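Local coordinates for protein acylneuraminate lyase (Mycoplasma synoviae, PDB 4N4P) that is a tetrameric TIM-barrel protein of the dihydrodipicolinate synthetase family, the family to which acylneuraminate lyases belong, at residues A[86-91]-A[125-130]; A[109-114]-A[119-124]; A[246-251]-A[255-260]; A[261-266]-A[282-287]. One frame throughout, in Å; residues are numbered along the deposited sequence.

Contact 1: A[86-91]-A[125-130]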
loop_
_atom_site.group_PDB
_atom_site.type_symbol
_atom_site.label_atom_id
_atom_site.label_comp_id
_atom_site.label_asym_id
_atom_site.label_seq_id
_atom_site.Cartn_x
_atom_site.Cartn_y
_atom_site.Cartn_z
ATOM N N LEU A 86 24.874 7.350 -3.100
ATOM C CA LEU A 86 24.853 7.007 -4.506
ATOM C C LEU A 86 26.206 7.247 -5.179
ATOM O O LEU A 86 26.404 6.852 -6.329
ATOM C CB LEU A 86 23.755 7.768 -5.229
ATOM C CG LEU A 86 22.328 7.350 -4.900
ATOM C CD1 LEU A 86 21.355 8.372 -5.493
ATOM C CD2 LEU A 86 22.019 5.920 -5.359
ATOM N N ASN A 87 27.130 7.878 -4.456
ATOM C CA ASN A 87 28.469 8.104 -4.982
ATOM C C ASN A 87 29.344 6.925 -4.607
ATOM O O ASN A 87 29.842 6.848 -3.491
ATOM C CB ASN A 87 29.077 9.411 -4.465
ATOM C CG ASN A 87 30.344 9.794 -5.209
ATOM O OD1 ASN A 87 31.191 8.943 -5.493
ATOM N ND2 ASN A 87 30.486 11.085 -5.530
ATOM N N ILE A 88 29.526 6.009 -5.549
ATOM C CA ILE A 88 30.253 4.785 -5.258
ATOM C C ILE A 88 31.741 5.023 -4.968
ATOM O O ILE A 88 32.315 4.390 -4.061
ATOM C CB ILE A 88 30.084 3.752 -6.398
ATOM C CG1 ILE A 88 28.599 3.574 -6.802
ATOM C CG2 ILE A 88 30.786 2.440 -6.073
ATOM C CD1 ILE A 88 27.538 3.603 -5.684
ATOM N N GLU A 89 32.382 5.931 -5.705
ATOM C CA GLU A 89 33.824 6.126 -5.482
ATOM C C GLU A 89 34.095 6.755 -4.119
ATOM O O GLU A 89 35.062 6.411 -3.436
ATOM C CB GLU A 89 34.477 6.930 -6.631
ATOM C CG GLU A 89 34.188 6.376 -8.055
ATOM C CD GLU A 89 34.640 4.914 -8.315
ATOM O OE1 GLU A 89 35.639 4.424 -7.709
ATOM O OE2 GLU A 89 33.972 4.257 -9.163
ATOM N N GLU A 90 33.242 7.685 -3.711
ATOM C CA GLU A 90 33.331 8.246 -2.366
ATOM C C GLU A 90 33.106 7.182 -1.281
ATOM O O GLU A 90 33.836 7.144 -0.301
ATOM C CB GLU A 90 32.358 9.411 -2.193
ATOM C CG GLU A 90 32.818 10.657 -2.946
ATOM C CD GLU A 90 31.921 11.843 -2.708
ATOM O OE1 GLU A 90 30.874 11.682 -2.023
ATOM O OE2 GLU A 90 32.296 12.943 -3.196
ATOM N N THR A 91 32.097 6.331 -1.467
ATOM C CA THR A 91 31.807 5.239 -0.534
ATOM C C THR A 91 33.021 4.313 -0.315
ATOM O O THR A 91 33.376 3.987 0.824
ATOM C CB THR A 91 30.582 4.456 -1.022
ATOM O OG1 THR A 91 29.455 5.348 -1.075
ATOM C CG2 THR A 91 30.257 3.274 -0.078
ATOM N N TYR A 125 27.006 -3.497 -3.537
ATOM C CA TYR A 125 27.688 -4.035 -2.357
ATOM C C TYR A 125 29.012 -4.734 -2.713
ATOM O O TYR A 125 30.020 -4.597 -1.993
ATOM C CB TYR A 125 26.753 -4.950 -1.598
ATOM C CG TYR A 125 25.750 -4.182 -0.770
ATOM C CD1 TYR A 125 26.161 -3.420 0.341
ATOM C CD2 TYR A 125 24.397 -4.247 -1.068
ATOM C CE1 TYR A 125 25.220 -2.721 1.122
ATOM C CE2 TYR A 125 23.459 -3.564 -0.306
ATOM C CZ TYR A 125 23.874 -2.809 0.783
ATOM O OH TYR A 125 22.918 -2.158 1.528
ATOM N N GLU A 126 29.021 -5.427 -3.849
ATOM C CA GLU A 126 30.259 -6.017 -4.381
ATOM C C GLU A 126 31.369 -4.972 -4.540
ATOM O O GLU A 126 32.490 -5.167 -4.094
ATOM C CB GLU A 126 30.002 -6.670 -5.735
ATOM C CG GLU A 126 29.323 -7.996 -5.688
ATOM C CD GLU A 126 29.373 -8.667 -7.035
ATOM O OE1 GLU A 126 28.489 -8.402 -7.871
ATOM O OE2 GLU A 126 30.298 -9.477 -7.244
ATOM N N GLU A 127 31.064 -3.862 -5.199
ATOM C CA GLU A 127 32.062 -2.813 -5.381
ATOM C C GLU A 127 32.588 -2.276 -4.033
ATOM O O GLU A 127 33.781 -2.072 -3.878
ATOM C CB GLU A 127 31.491 -1.676 -6.215
ATOM C CG GLU A 127 31.276 -2.012 -7.667
ATOM C CD GLU A 127 31.303 -0.768 -8.535
ATOM O OE1 GLU A 127 30.333 -0.560 -9.292
ATOM O OE2 GLU A 127 32.281 0.008 -8.443
ATOM N N ILE A 128 31.703 -2.045 -3.060
ATOM C CA ILE A 128 32.166 -1.535 -1.762
ATOM C C ILE A 128 33.099 -2.559 -1.085
ATOM O O ILE A 128 34.103 -2.196 -0.494
ATOM C CB ILE A 128 31.003 -1.157 -0.800
ATOM C CG1 ILE A 128 30.053 -0.157 -1.470
ATOM C CG2 ILE A 128 31.572 -0.567 0.535
ATOM C CD1 ILE A 128 28.683 -0.005 -0.745
ATOM N N SER A 129 32.773 -3.837 -1.213
ATOM C CA SER A 129 33.550 -4.912 -0.570
ATOM C C SER A 129 35.003 -4.981 -1.039
ATOM O O SER A 129 35.881 -5.337 -0.275
ATOM C CB SER A 129 32.886 -6.261 -0.832
ATOM O OG SER A 129 33.105 -6.684 -2.172
ATOM N N LYS A 130 35.249 -4.649 -2.300
ATOM C CA LYS A 130 36.615 -4.692 -2.835
ATOM C C LYS A 130 37.516 -3.610 -2.253
ATOM O O LYS A 130 38.740 -3.723 -2.313
ATOM C CB LYS A 130 36.586 -4.574 -4.350
ATOM C CG LYS A 130 36.612 -5.896 -5.094
ATOM C CD LYS A 130 35.255 -6.495 -5.272
ATOM C CE LYS A 130 35.193 -7.317 -6.559
ATOM N NZ LYS A 130 33.845 -7.959 -6.677
#
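Thr91 and Ile128 bring the backbones of 86-91 and 125-130 nearest, their CA atoms 6.9 Å apart, where the first turn of helix 88-100 lies beside the later part of helix 118-131. These are neighbouring outer helices of the TIM barrel, separated in sequence by strand 105-108. The methyl of Thr91 does the inner packing: CG2 sits 3.7 Å from Ile128 CD1 and equally close to CG1 of that isoleucine. OG1 of Thr91 lies beside the backbone N (chi1 -61°), which puts CG2 anti to that N and toward Ile128, while the hydroxyl reaches back along its own helix, OG1 donating to Asn87 O at 2.9 Å. The same carbonyl takes Thr91 N, while Asn87 OD1 caps the helix by accepting from Glu90 N at 3.0 Å, nearly straight at 171°.

Nearer the surface, Ile88 CG2 meets the carboxylate of Glu127, 3.7 Å from OE2, the two side chains crossing at about a right angle. Glu127 OE1 forms a salt bridge with Lys273 of the second subunit, whose side chain also packs on Ile88 and Glu89. No hydrogen bond joins the two segments; apolar branches meet on the inside, and the carboxylate beside them is drawn into a charged link between subunits.

Contact 2: A[109-114]-A[119-124]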
loop_
_atom_site.group_PDB
_atom_site.type_symbol
_atom_site.label_atom_id
_atom_site.label_comp_id
_atom_site.label_asym_id
_atom_site.label_seq_id
_atom_site.Cartn_x
_atom_site.Cartn_y
_atom_site.Cartn_z
ATOM N N ILE A 109 23.648 1.934 3.359
ATOM C CA ILE A 109 22.251 1.922 2.968
ATOM C C ILE A 109 22.040 1.354 1.553
ATOM O O ILE A 109 22.916 1.448 0.694
ATOM C CB ILE A 109 21.643 3.330 3.060
ATOM C CG1 ILE A 109 22.477 4.309 2.216
ATOM C CG2 ILE A 109 21.660 3.806 4.514
ATOM C CD1 ILE A 109 21.612 5.327 1.587
ATOM N N THR A 110 20.861 0.801 1.318
ATOM C CA THR A 110 20.391 0.463 -0.018
ATOM C C THR A 110 20.466 1.700 -0.928
ATOM O O THR A 110 20.051 2.778 -0.511
ATOM C CB THR A 110 18.889 0.049 0.058
ATOM O OG1 THR A 110 18.700 -0.902 1.118
ATOM C CG2 THR A 110 18.408 -0.549 -1.253
ATOM N N PRO A 111 20.946 1.537 -2.183
ATOM C CA PRO A 111 20.859 2.649 -3.134
ATOM C C PRO A 111 19.431 3.214 -3.151
ATOM O O PRO A 111 18.460 2.468 -3.238
ATOM C CB PRO A 111 21.220 1.995 -4.463
ATOM C CG PRO A 111 22.169 0.878 -4.080
ATOM C CD PRO A 111 21.536 0.330 -2.804
ATOM N N TYR A 112 19.315 4.525 -3.020
ATOM C CA TYR A 112 18.009 5.137 -2.740
ATOM C C TYR A 112 17.540 6.038 -3.882
ATOM O O TYR A 112 18.246 6.207 -4.880
ATOM C CB TYR A 112 18.094 5.982 -1.478
ATOM C CG TYR A 112 19.250 6.927 -1.510
ATOM C CD1 TYR A 112 19.119 8.243 -1.954
ATOM C CD2 TYR A 112 20.498 6.486 -1.129
ATOM C CE1 TYR A 112 20.236 9.081 -2.000
ATOM C CE2 TYR A 112 21.577 7.294 -1.150
ATOM C CZ TYR A 112 21.466 8.572 -1.576
ATOM O OH TYR A 112 22.635 9.293 -1.557
ATOM N N TYR A 113 16.370 6.645 -3.658
ATOM C CA TYR A 113 15.669 7.528 -4.611
ATOM C C TYR A 113 15.114 6.786 -5.819
ATOM O O TYR A 113 13.901 6.705 -5.995
ATOM C CB TYR A 113 16.542 8.693 -5.056
ATOM C CG TYR A 113 15.746 9.734 -5.810
ATOM C CD1 TYR A 113 15.791 9.791 -7.202
ATOM C CD2 TYR A 113 14.910 10.617 -5.130
ATOM C CE1 TYR A 113 15.044 10.728 -7.904
ATOM C CE2 TYR A 113 14.148 11.565 -5.828
ATOM C CZ TYR A 113 14.231 11.610 -7.201
ATOM O OH TYR A 113 13.501 12.538 -7.895
ATOM N N TYR A 114 16.008 6.256 -6.660
ATOM C CA TYR A 114 15.586 5.451 -7.782
ATOM C C TYR A 114 15.218 4.071 -7.299
ATOM O O TYR A 114 15.620 3.651 -6.221
ATOM C CB TYR A 114 16.724 5.319 -8.788
ATOM C CG TYR A 114 17.146 6.618 -9.402
ATOM C CD1 TYR A 114 16.413 7.178 -10.459
ATOM C CD2 TYR A 114 18.300 7.277 -8.958
ATOM C CE1 TYR A 114 16.805 8.374 -11.046
ATOM C CE2 TYR A 114 18.707 8.479 -9.531
ATOM C CZ TYR A 114 17.955 9.025 -10.577
ATOM O OH TYR A 114 18.355 10.212 -11.150
ATOM N N ASN A 119 20.090 -6.803 -8.955
ATOM C CA ASN A 119 21.411 -6.905 -9.562
ATOM C C ASN A 119 22.230 -5.636 -9.354
ATOM O O ASN A 119 23.416 -5.711 -9.039
ATOM C CB ASN A 119 21.313 -7.217 -11.060
ATOM C CG ASN A 119 20.883 -8.656 -11.342
ATOM O OD1 ASN A 119 20.955 -9.531 -10.470
ATOM N ND2 ASN A 119 20.456 -8.910 -12.580
ATOM N N GLU A 120 21.599 -4.471 -9.502
ATOM C CA GLU A 120 22.292 -3.209 -9.240
ATOM C C GLU A 120 22.713 -3.095 -7.784
ATOM O O GLU A 120 23.820 -2.678 -7.490
ATOM C CB GLU A 120 21.420 -2.021 -9.635
ATOM C CG GLU A 120 21.474 -1.773 -11.129
ATOM C CD GLU A 120 20.324 -0.921 -11.656
ATOM O OE1 GLU A 120 19.233 -0.901 -11.038
ATOM O OE2 GLU A 120 20.520 -0.290 -12.715
ATOM N N THR A 121 21.818 -3.482 -6.877
ATOM C CA THR A 121 22.096 -3.455 -5.457
ATOM C C THR A 121 23.215 -4.459 -5.091
ATOM O O THR A 121 24.121 -4.144 -4.313
ATOM C CB THR A 121 20.813 -3.729 -4.672
ATOM O OG1 THR A 121 19.874 -2.677 -4.951
ATOM C CG2 THR A 121 21.086 -3.769 -3.168
ATOM N N HIS A 122 23.144 -5.659 -5.662
ATOM C CA HIS A 122 24.189 -6.672 -5.447
ATOM C C HIS A 122 25.551 -6.134 -5.891
ATOM O O HIS A 122 26.539 -6.236 -5.163
ATOM C CB HIS A 122 23.849 -7.969 -6.191
ATOM C CG HIS A 122 24.805 -9.090 -5.921
ATOM N ND1 HIS A 122 24.486 -10.161 -5.111
ATOM C CD2 HIS A 122 26.071 -9.299 -6.343
ATOM C CE1 HIS A 122 25.517 -10.985 -5.057
ATOM N NE2 HIS A 122 26.494 -10.480 -5.786
ATOM N N HIS A 123 25.588 -5.542 -7.080
ATOM C CA HIS A 123 26.829 -5.027 -7.659
ATOM C C HIS A 123 27.388 -3.866 -6.845
ATOM O O HIS A 123 28.606 -3.733 -6.688
ATOM C CB HIS A 123 26.614 -4.597 -9.127
ATOM C CG HIS A 123 27.889 -4.242 -9.833
ATOM N ND1 HIS A 123 28.657 -5.176 -10.496
ATOM C CD2 HIS A 123 28.556 -3.067 -9.938
ATOM C CE1 HIS A 123 29.728 -4.587 -11.004
ATOM N NE2 HIS A 123 29.692 -3.307 -10.677
ATOM N N TYR A 124 26.484 -3.035 -6.307
ATOM C CA TYR A 124 26.859 -1.939 -5.421
ATOM C C TYR A 124 27.569 -2.476 -4.188
ATOM O O TYR A 124 28.644 -2.026 -3.858
ATOM C CB TYR A 124 25.585 -1.195 -5.064
ATOM C CG TYR A 124 25.549 -0.285 -3.863
ATOM C CD1 TYR A 124 25.031 -0.731 -2.632
ATOM C CD2 TYR A 124 25.935 1.054 -3.975
ATOM C CE1 TYR A 124 24.944 0.135 -1.525
ATOM C CE2 TYR A 124 25.845 1.928 -2.893
ATOM C CZ TYR A 124 25.339 1.479 -1.679
ATOM O OH TYR A 124 25.245 2.383 -0.635
HETATM O O HOH W 1 23.095 4.339 -1.216
#
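Pro111 sets its CG-CD edge over one face of the Tyr124 ring, with CG 3.5 Å from the ring centroid and only 11° off the ring normal, a CH-pi contact. The neighbouring ring carbon of the proline, CD, is shifted toward the phenol end and comes 3.6 Å from Tyr124 CE1. Tyr124 can span the gap because its CG stands anti to the backbone N (chi1 162°), which carries the ring off helix 118-131 and across to the loop. At its far end the hydroxyl donates to the backbone: Tyr124 OH lies 2.8 Å from Ile109 O, in the carbonyl plane, with a C=O...donor angle of 159°. Segment 109-114 is the loop that follows strand 105-108 of the TIM barrel, and the helix after it carries the tyrosine, so the side chain ties the two ends of one beta-to-alpha connection together. A water donates to Tyr124 OH at 3.0 Å, giving this buried oxygen a second partner, and makes a weak bond to Thr110 O.

Thr121, one helical turn before Tyr124, adds a lighter touch, both OG1 and CG2 standing 4.1 Å from Pro111 CD. Its hydroxyl bonds to Ser117 O within the same helical region. Farther along the loop, the rings of Tyr113 and Tyr114 pack together, and their hydroxyls bond to Ser50 of the second subunit, through its OG and O respectively.

Contact 3: A[246-251]-A[255-260]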
loop_
_atom_site.group_PDB
_atom_site.type_symbol
_atom_site.label_atom_id
_atom_site.label_comp_id
_atom_site.label_asym_id
_atom_site.label_seq_id
_atom_site.Cartn_x
_atom_site.Cartn_y
_atom_site.Cartn_z
ATOM N N LEU A 246 7.151 7.705 21.245
ATOM C CA LEU A 246 6.073 8.497 20.658
ATOM C C LEU A 246 6.080 9.965 21.165
ATOM O O LEU A 246 5.859 10.920 20.381
ATOM C CB LEU A 246 4.717 7.829 20.938
ATOM C CG LEU A 246 4.559 6.520 20.150
ATOM C CD1 LEU A 246 3.204 5.857 20.396
ATOM C CD2 LEU A 246 4.784 6.766 18.661
ATOM N N ASP A 247 6.360 10.139 22.454
ATOM C CA ASP A 247 6.441 11.496 23.026
ATOM C C ASP A 247 7.624 12.227 22.402
ATOM O O ASP A 247 7.515 13.406 22.020
ATOM C CB ASP A 247 6.560 11.459 24.573
ATOM C CG ASP A 247 5.214 11.384 25.272
ATOM O OD1 ASP A 247 4.173 11.657 24.654
ATOM O OD2 ASP A 247 5.202 11.118 26.481
ATOM N N LEU A 248 8.757 11.536 22.296
ATOM C CA LEU A 248 9.979 12.139 21.731
ATOM C C LEU A 248 9.751 12.686 20.327
ATOM O O LEU A 248 10.150 13.820 20.015
ATOM C CB LEU A 248 11.105 11.095 21.697
ATOM C CG LEU A 248 12.442 11.545 21.101
ATOM C CD1 LEU A 248 13.082 12.637 21.978
ATOM C CD2 LEU A 248 13.374 10.337 20.954
ATOM N N ILE A 249 9.093 11.882 19.488
ATOM C CA ILE A 249 8.924 12.243 18.079
ATOM C C ILE A 249 7.679 13.075 17.847
ATOM O O ILE A 249 7.285 13.305 16.689
ATOM C CB ILE A 249 8.961 11.010 17.130
ATOM C CG1 ILE A 249 7.776 10.072 17.427
ATOM C CG2 ILE A 249 10.325 10.295 17.254
ATOM C CD1 ILE A 249 7.683 8.846 16.509
ATOM N N SER A 250 7.054 13.565 18.910
ATOM C CA SER A 250 5.974 14.528 18.685
ATOM C C SER A 250 6.556 15.854 18.171
ATOM O O SER A 250 5.827 16.714 17.677
ATOM C CB SER A 250 5.094 14.705 19.924
ATOM O OG SER A 250 5.854 15.249 20.975
ATOM N N LYS A 251 7.871 16.019 18.286
ATOM C CA LYS A 251 8.577 17.072 17.552
ATOM C C LYS A 251 9.674 16.348 16.772
ATOM O O LYS A 251 9.898 15.162 16.999
ATOM C CB LYS A 251 9.143 18.131 18.487
ATOM C CG LYS A 251 8.013 18.963 19.186
ATOM C CD LYS A 251 8.549 20.161 19.902
ATOM C CE LYS A 251 7.504 20.786 20.836
ATOM N NZ LYS A 251 6.183 21.063 20.189
ATOM N N GLN A 255 16.056 17.058 16.042
ATOM C CA GLN A 255 15.964 18.312 16.804
ATOM C C GLN A 255 15.763 18.018 18.286
ATOM O O GLN A 255 16.347 18.696 19.133
ATOM C CB GLN A 255 14.794 19.176 16.319
ATOM C CG GLN A 255 14.885 19.602 14.836
ATOM C CD GLN A 255 14.125 18.662 13.914
ATOM O OE1 GLN A 255 14.149 17.448 14.110
ATOM N NE2 GLN A 255 13.433 19.224 12.897
ATOM N N SER A 256 14.928 17.018 18.581
ATOM C CA SER A 256 14.626 16.645 19.956
ATOM C C SER A 256 15.819 15.994 20.635
ATOM O O SER A 256 16.144 16.320 21.793
ATOM C CB SER A 256 13.441 15.683 19.987
ATOM O OG SER A 256 12.271 16.331 19.531
ATOM N N LEU A 257 16.457 15.061 19.937
ATOM C CA LEU A 257 17.666 14.425 20.503
ATOM C C LEU A 257 18.734 15.488 20.809
ATOM O O LEU A 257 19.341 15.493 21.881
ATOM C CB LEU A 257 18.235 13.357 19.564
ATOM C CG LEU A 257 17.356 12.112 19.341
ATOM C CD1 LEU A 257 18.004 11.203 18.242
ATOM C CD2 LEU A 257 17.184 11.352 20.640
ATOM N N LYS A 258 18.955 16.390 19.859
ATOM C CA LYS A 258 19.987 17.416 20.049
ATOM C C LYS A 258 19.624 18.338 21.202
ATOM O O LYS A 258 20.468 18.633 22.045
ATOM C CB LYS A 258 20.245 18.179 18.744
ATOM C CG LYS A 258 21.133 17.358 17.772
ATOM C CD LYS A 258 21.203 17.975 16.390
ATOM C CE LYS A 258 22.038 17.076 15.459
ATOM N NZ LYS A 258 22.386 17.722 14.112
ATOM N N ALA A 259 18.355 18.730 21.283
ATOM C CA ALA A 259 17.888 19.582 22.381
ATOM C C ALA A 259 18.054 18.940 23.750
ATOM O O ALA A 259 18.417 19.608 24.740
ATOM C CB ALA A 259 16.430 19.986 22.161
ATOM N N ILE A 260 17.777 17.638 23.813
ATOM C CA ILE A 260 17.954 16.893 25.067
ATOM C C ILE A 260 19.419 16.880 25.459
ATOM O O ILE A 260 19.764 17.142 26.609
ATOM C CB ILE A 260 17.330 15.486 24.993
ATOM C CG1 ILE A 260 15.801 15.631 24.895
ATOM C CG2 ILE A 260 17.742 14.636 26.233
ATOM C CD1 ILE A 260 15.064 14.336 24.430
#
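A buried, mainly apolar contact joins the C-terminal end of helix 231-248 to helix 253-263 across a short connection, in the helical region that follows the last barrel strand, 206-209. Leu248 carries most of it. Its chi1 of 178° swings the branch toward helix 253-263, and chi2 of 65° then splits the methyls between partners: CD1 lies 3.6 Å from Ile260 CD1 and 3.7 Å from Ser256 CB, whereas CD2 reaches Leu257 CD2 at 4.0 Å. Leu248 and Leu257 cross at about a right angle. Val214 of helix 212-227 packs on both Leu257 and Ile260, extending this apolar cluster toward the barrel.

The polar side is made by Ser256; Ser256 CA lies 6.5 Å from Lys251 CA, the closest backbone approach. Its OG lies 3.8 Å from Lys251 CB but bonds to Gly252 O, in the connection. Lys251 turns the end of its chain away, to a salt bridge with Glu282.

Leu248 to Lys251 form a type I beta turn that starts on the last helical residue, and Asp247 O accepts from both Ser250 N and Ser250 OG, the hydroxyl at 2.7 Å. These are two consecutive helices joined through a tight turn, part of the C-terminal helical extension familiar in this TIM-barrel family.

Contact 4: A[261-266]-A[282-287]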
loop_
_atom_site.group_PDB
_atom_site.type_symbol
_atom_site.label_atom_id
_atom_site.label_comp_id
_atom_site.label_asym_id
_atom_site.label_seq_id
_atom_site.Cartn_x
_atom_site.Cartn_y
_atom_site.Cartn_z
ATOM N N MET A 261 20.285 16.605 24.494
ATOM C CA MET A 261 21.715 16.661 24.762
ATOM C C MET A 261 22.142 18.040 25.233
ATOM O O MET A 261 22.835 18.134 26.255
ATOM C CB MET A 261 22.522 16.205 23.556
ATOM C CG MET A 261 22.362 14.722 23.312
ATOM S SD MET A 261 23.497 14.212 22.023
ATOM C CE MET A 261 22.955 12.531 21.678
ATOM N N ARG A 262 21.703 19.093 24.530
ATOM C CA ARG A 262 22.038 20.472 24.944
ATOM C C ARG A 262 21.592 20.768 26.366
ATOM O O ARG A 262 22.326 21.396 27.137
ATOM C CB ARG A 262 21.426 21.508 23.999
ATOM C CG ARG A 262 22.037 21.483 22.601
ATOM C CD ARG A 262 21.719 22.787 21.868
ATOM N NE ARG A 262 20.288 23.069 21.820
ATOM C CZ ARG A 262 19.442 22.573 20.912
ATOM N NH1 ARG A 262 19.856 21.702 19.981
ATOM N NH2 ARG A 262 18.158 22.911 20.964
ATOM N N LEU A 263 20.381 20.329 26.705
ATOM C CA LEU A 263 19.833 20.444 28.066
ATOM C C LEU A 263 20.737 19.766 29.099
ATOM O O LEU A 263 20.776 20.189 30.254
ATOM C CB LEU A 263 18.422 19.838 28.136
ATOM C CG LEU A 263 17.680 19.852 29.476
ATOM C CD1 LEU A 263 17.401 21.306 29.899
ATOM C CD2 LEU A 263 16.371 19.024 29.371
ATOM N N HIS A 264 21.449 18.719 28.688
ATOM C CA HIS A 264 22.380 18.018 29.586
ATOM C C HIS A 264 23.816 18.566 29.488
ATOM O O HIS A 264 24.768 17.889 29.918
ATOM C CB HIS A 264 22.354 16.524 29.295
ATOM C CG HIS A 264 21.104 15.859 29.766
ATOM N ND1 HIS A 264 19.907 15.954 29.086
ATOM C CD2 HIS A 264 20.851 15.134 30.878
ATOM C CE1 HIS A 264 18.974 15.294 29.752
ATOM N NE2 HIS A 264 19.522 14.787 30.842
ATOM N N GLY A 265 23.936 19.764 28.910
ATOM C CA GLY A 265 25.214 20.514 28.783
ATOM C C GLY A 265 26.140 20.023 27.675
ATOM O O GLY A 265 27.356 20.346 27.662
ATOM N N VAL A 266 25.586 19.229 26.757
ATOM C CA VAL A 266 26.358 18.654 25.656
ATOM C C VAL A 266 26.190 19.550 24.427
ATOM O O VAL A 266 25.074 19.850 24.017
ATOM C CB VAL A 266 25.884 17.196 25.335
ATOM C CG1 VAL A 266 26.692 16.580 24.181
ATOM C CG2 VAL A 266 25.986 16.320 26.582
ATOM N N GLU A 282 10.602 26.604 22.642
ATOM C CA GLU A 282 9.702 25.504 22.316
ATOM C C GLU A 282 10.419 24.134 22.397
ATOM O O GLU A 282 9.924 23.182 23.022
ATOM C CB GLU A 282 9.081 25.693 20.921
ATOM C CG GLU A 282 8.050 24.617 20.568
ATOM C CD GLU A 282 7.602 24.610 19.098
ATOM O OE1 GLU A 282 7.866 25.582 18.359
ATOM O OE2 GLU A 282 7.002 23.600 18.668
ATOM N N ILE A 283 11.585 24.042 21.776
ATOM C CA ILE A 283 12.264 22.747 21.721
ATOM C C ILE A 283 12.910 22.451 23.075
ATOM O O ILE A 283 13.066 21.292 23.446
ATOM C CB ILE A 283 13.282 22.673 20.517
ATOM C CG1 ILE A 283 13.649 21.210 20.185
ATOM C CG2 ILE A 283 14.521 23.570 20.778
ATOM C CD1 ILE A 283 12.444 20.334 19.776
ATOM N N LYS A 284 13.316 23.504 23.810
ATOM C CA LYS A 284 13.848 23.318 25.170
ATOM C C LYS A 284 12.809 22.726 26.117
ATOM O O LYS A 284 13.113 21.818 26.913
ATOM C CB LYS A 284 14.397 24.631 25.773
ATOM C CG LYS A 284 15.045 24.434 27.139
ATOM C CD LYS A 284 15.118 25.725 27.933
ATOM C CE LYS A 284 15.663 25.454 29.325
ATOM N NZ LYS A 284 17.156 25.332 29.319
ATOM N N LYS A 285 11.578 23.224 26.032
ATOM C CA LYS A 285 10.537 22.696 26.895
ATOM C C LYS A 285 10.197 21.246 26.553
ATOM O O LYS A 285 9.908 20.455 27.436
ATOM C CB LYS A 285 9.292 23.577 26.839
ATOM C CG LYS A 285 9.588 24.953 27.445
ATOM C CD LYS A 285 8.354 25.840 27.484
ATOM C CE LYS A 285 8.795 27.209 27.997
ATOM N NZ LYS A 285 7.710 28.161 27.808
ATOM N N HIS A 286 10.195 20.946 25.259
ATOM C CA HIS A 286 10.088 19.575 24.796
ATOM C C HIS A 286 11.202 18.717 25.402
ATOM O O HIS A 286 10.932 17.643 25.934
ATOM C CB HIS A 286 10.135 19.520 23.278
ATOM C CG HIS A 286 9.958 18.141 22.732
ATOM N ND1 HIS A 286 8.833 17.387 22.972
ATOM C CD2 HIS A 286 10.767 17.376 21.960
ATOM C CE1 HIS A 286 8.945 16.217 22.366
ATOM N NE2 HIS A 286 10.105 16.189 21.735
ATOM N N ALA A 287 12.442 19.204 25.360
ATOM C CA ALA A 287 13.561 18.459 25.953
ATOM C C ALA A 287 13.387 18.228 27.438
ATOM O O ALA A 287 13.630 17.128 27.921
ATOM C CB ALA A 287 14.895 19.130 25.656
#
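Leu263 packs on Ala287 where helix 253-263 ends against helix 280-294, two members of the helical extension that follows the TIM barrel. Leu263 CA and Ala287 CA are 6.9 Å apart, the closest backbone approach of the two segments. A Schellman motif closes the first helix: Val266 N bonds to Met261 O and Gly265 N to Arg262 O, with Gly265 as the C-prime residue at positive phi.

The close part of the contact lies around Ala287, which has too small a side chain to hold the backbones apart. With chi1 at 180° and chi2 at 65°, Leu263 turns one methyl toward the last turn of 282-287; CD2 comes 3.6 Å from Ala287 O and 4.0 Å from Ala287 CB. Earlier on helix 253-263, Ala259 and Ile260 also touch Ala287, and Ala259 meets Ile283 as well.

Toward solvent the fit is looser. The long chain of exposed Lys284 runs across Leu263 at about a right angle and bends at its last torsion (chi4 80°), leaving NZ 4.1 Å from Leu263 CD1, an apolar neighbour that offers the ammonium no bond. No hydrogen bond or salt bridge crosses between the segments.

Arg262 makes the remaining touch one residue back from Leu263. Its guanidinium is engaged by Tyr270 in a cation-pi interaction, with NH1 weakly bonded to Gly269 O. The other terminal nitrogen, NH2, presents the edge of the guanidinium to Ile283, whose CG2 methyl lies close to the plane of the group and 3.7 Å from NH2.

How the contacts relate
The four contacts form two pairs, one on the outer helices of the barrel and the other in the C-terminal helical extension. Contacts 1 and 2, with centres about 10 Å apart, share helix 118-131 and both reach the second subunit; they meet where Ile88 CD1 lies 3.5 Å from Tyr124 CD2. Contacts 3 and 4, about 9 Å between centres, share helix 253-263 and are joined by polar links: His286 NE2 probably hydrogen-bonds Leu248 O at 2.9 Å, and Lys251 NZ forms a salt bridge with Glu282 OE2 at 3.1 Å. Between the pairs nothing touches. Contact 1 lies across the chain's centre from contacts 3 and 4, its centre about 33 and 38 Å from theirs.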